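PDB 6NV6: glutathione S-transferase from Xanthomonas axonopodis pv. citri, which probably conjugates the thiol of glutathione to electrophilic substrates, as a theta class transferase that binds glutathione. Local coordinates for residues P56-G61 and N69-Y74. Numbering follows the deposited sequence.
Sequences PTLQDG and NAIVRY
L58 and I71 meet where the strand 57-60 passes over the helix 68-79, and their packing illustrates how a thioredoxin-like domain joins its sheet to a helix. The axes of strand 57-60 and helical segment 69-74 come within 9.5 Å of each other, 31° apart in direction, with strand and helix heading roughly the same way. I71 slants across L58, its CG1 lying 3.9 Å from L58 CB while its CG2 branch leans against L58 CB and CG. Because CG1 stands anti to the carbonyl carbon (chi1 -65°), the longer arm of the isoleucine runs on to P56, ending with CD1 4.0 Å from the proline CG and 3.8 Å from P56 O. L65 of the neighbouring strand and A18 of helix 13-25 also touch I71, which is thereby buried between sheet and helices.

One helical turn on, Y74 reaches back to the strand. With CG anti to the backbone N, its ring carries OH to D60, apparently donating a hydrogen bond to OD2 (OH to OD2 2.7 Å), although the place of OD2 is less sure. The carboxylate oxygen lies at the ring edge, in the ring plane, although the carboxylate itself is turned 52° from that plane. L58 CD1 makes a looser contact, 4.3 Å from Y74 CE2. The chemistry therefore grades along the strand, from mainly apolar packing at P56 and L58, which sets the helix against the sheet, to D60, where the tyrosine hydroxyl would give the carboxylate a polar partner at the strand's end.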
loop_
_atom_site.group_PDB
_atom_site.type_symbol
_atom_site.label_atom_id
_atom_site.label_comp_id
_atom_site.label_asym_id
_atom_site.label_seq_id
_atom_site.Cartn_x
_atom_site.Cartn_y
_atom_site.Cartn_z
ATOM N N PRO A 56 -10.562 5.304 -2.185
ATOM C CA PRO A 56 -10.593 6.494 -1.320
ATOM C C PRO A 56 -11.002 7.733 -2.102
ATOM O O PRO A 56 -10.639 7.902 -3.269
ATOM C CB PRO A 56 -9.148 6.611 -0.814
ATOM C CG PRO A 56 -8.330 5.861 -1.809
ATOM C CD PRO A 56 -9.206 4.744 -2.303
ATOM N N THR A 57 -11.773 8.599 -1.453
ATOM C CA THR A 57 -11.994 9.955 -1.941
ATOM C C THR A 57 -11.288 10.912 -0.994
ATOM O O THR A 57 -11.575 10.927 0.209
ATOM C CB THR A 57 -13.481 10.304 -2.026
ATOM O OG1 THR A 57 -14.190 9.289 -2.751
ATOM C CG2 THR A 57 -13.663 11.646 -2.711
ATOM N N LEU A 58 -10.358 11.694 -1.527
ATOM C CA LEU A 58 -9.711 12.756 -0.775
ATOM C C LEU A 58 -10.394 14.074 -1.092
ATOM O O LEU A 58 -10.739 14.339 -2.245
ATOM C CB LEU A 58 -8.224 12.855 -1.104
ATOM C CG LEU A 58 -7.314 13.743 -0.234
ATOM C CD1 LEU A 58 -7.225 15.159 -0.742
ATOM C CD2 LEU A 58 -7.748 13.778 1.212
ATOM N N GLN A 59 -10.599 14.889 -0.058
ATOM C CA GLN A 59 -11.016 16.276 -0.215
ATOM C C GLN A 59 -10.137 17.137 0.676
ATOM O O GLN A 59 -10.023 16.884 1.880
ATOM C CB GLN A 59 -12.487 16.480 0.145
ATOM C CG GLN A 59 -12.932 17.936 0.040
ATOM C CD GLN A 59 -14.440 18.109 0.134
ATOM O OE1 GLN A 59 -15.194 17.129 0.137
ATOM N NE2 GLN A 59 -14.888 19.363 0.215
ATOM N N ASP A 60 -9.509 18.140 0.081
ATOM C CA ASP A 60 -8.680 19.092 0.817
ATOM C C ASP A 60 -8.985 20.460 0.217
ATOM O O ASP A 60 -8.439 20.819 -0.834
ATOM C CB ASP A 60 -7.196 18.759 0.719
ATOM C CG ASP A 60 -6.324 19.794 1.411
ATOM O OD1 ASP A 60 -6.868 20.623 2.172
ATOM O OD2 ASP A 60 -5.094 19.785 1.193
ATOM N N GLY A 61 -9.840 21.217 0.897
ATOM C CA GLY A 61 -10.334 22.454 0.320
ATOM C C GLY A 61 -11.099 22.182 -0.961
ATOM O O GLY A 61 -12.028 21.360 -1.000
ATOM N N ASN A 69 -2.740 6.566 -5.564
ATOM C CA ASN A 69 -1.353 6.997 -5.682
ATOM C C ASN A 69 -1.245 8.491 -5.963
ATOM O O ASN A 69 -0.283 9.127 -5.521
ATOM C CB ASN A 69 -0.636 6.179 -6.761
ATOM C CG ASN A 69 -0.547 4.699 -6.422
ATOM O OD1 ASN A 69 -0.773 4.290 -5.280
ATOM N ND2 ASN A 69 -0.233 3.888 -7.420
ATOM N N ALA A 70 -2.212 9.068 -6.683
ATOM C CA ALA A 70 -2.271 10.519 -6.797
ATOM C C ALA A 70 -2.505 11.164 -5.433
ATOM O O ALA A 70 -1.877 12.178 -5.100
ATOM C CB ALA A 70 -3.361 10.925 -7.788
ATOM N N ILE A 71 -3.419 10.596 -4.639
ATOM C CA ILE A 71 -3.647 11.091 -3.287
ATOM C C ILE A 71 -2.350 11.059 -2.492
ATOM O O ILE A 71 -2.035 11.995 -1.745
ATOM C CB ILE A 71 -4.756 10.274 -2.595
ATOM C CG1 ILE A 71 -6.098 10.488 -3.301
ATOM C CG2 ILE A 71 -4.884 10.663 -1.130
ATOM C CD1 ILE A 71 -7.149 9.475 -2.928
ATOM N N VAL A 72 -1.565 9.993 -2.651
ATOM C CA VAL A 72 -0.324 9.885 -1.888
ATOM C C VAL A 72 0.646 10.963 -2.335
ATOM O O VAL A 72 1.133 11.763 -1.526
ATOM C CB VAL A 72 0.291 8.479 -2.043
ATOM C CG1 VAL A 72 1.736 8.450 -1.524
ATOM C CG2 VAL A 72 -0.570 7.421 -1.339
ATOM N N ARG A 73 0.926 11.002 -3.640
ATOM C CA ARG A 73 1.891 11.960 -4.163
ATOM C C ARG A 73 1.507 13.375 -3.775
ATOM O O ARG A 73 2.366 14.187 -3.412
ATOM C CB ARG A 73 2.016 11.817 -5.681
ATOM C CG ARG A 73 2.883 10.631 -6.092
ATOM C CD ARG A 73 3.211 10.672 -7.580
ATOM N NE ARG A 73 2.019 10.371 -8.368
ATOM C CZ ARG A 73 1.690 9.147 -8.776
ATOM N NH1 ARG A 73 2.473 8.114 -8.487
ATOM N NH2 ARG A 73 0.578 8.952 -9.477
ATOM N N TYR A 74 0.210 13.670 -3.801
ATOM C CA TYR A 74 -0.249 14.983 -3.384
ATOM C C TYR A 74 0.055 15.230 -1.907
ATOM O O TYR A 74 0.735 16.203 -1.554
ATOM C CB TYR A 74 -1.740 15.128 -3.657
ATOM C CG TYR A 74 -2.279 16.355 -2.991
ATOM C CD1 TYR A 74 -1.867 17.615 -3.406
ATOM C CD2 TYR A 74 -3.148 16.263 -1.913
ATOM C CE1 TYR A 74 -2.336 18.752 -2.786
ATOM C CE2 TYR A 74 -3.625 17.388 -1.289
ATOM C CZ TYR A 74 -3.219 18.628 -1.727
ATOM O OH TYR A 74 -3.689 19.758 -1.108
#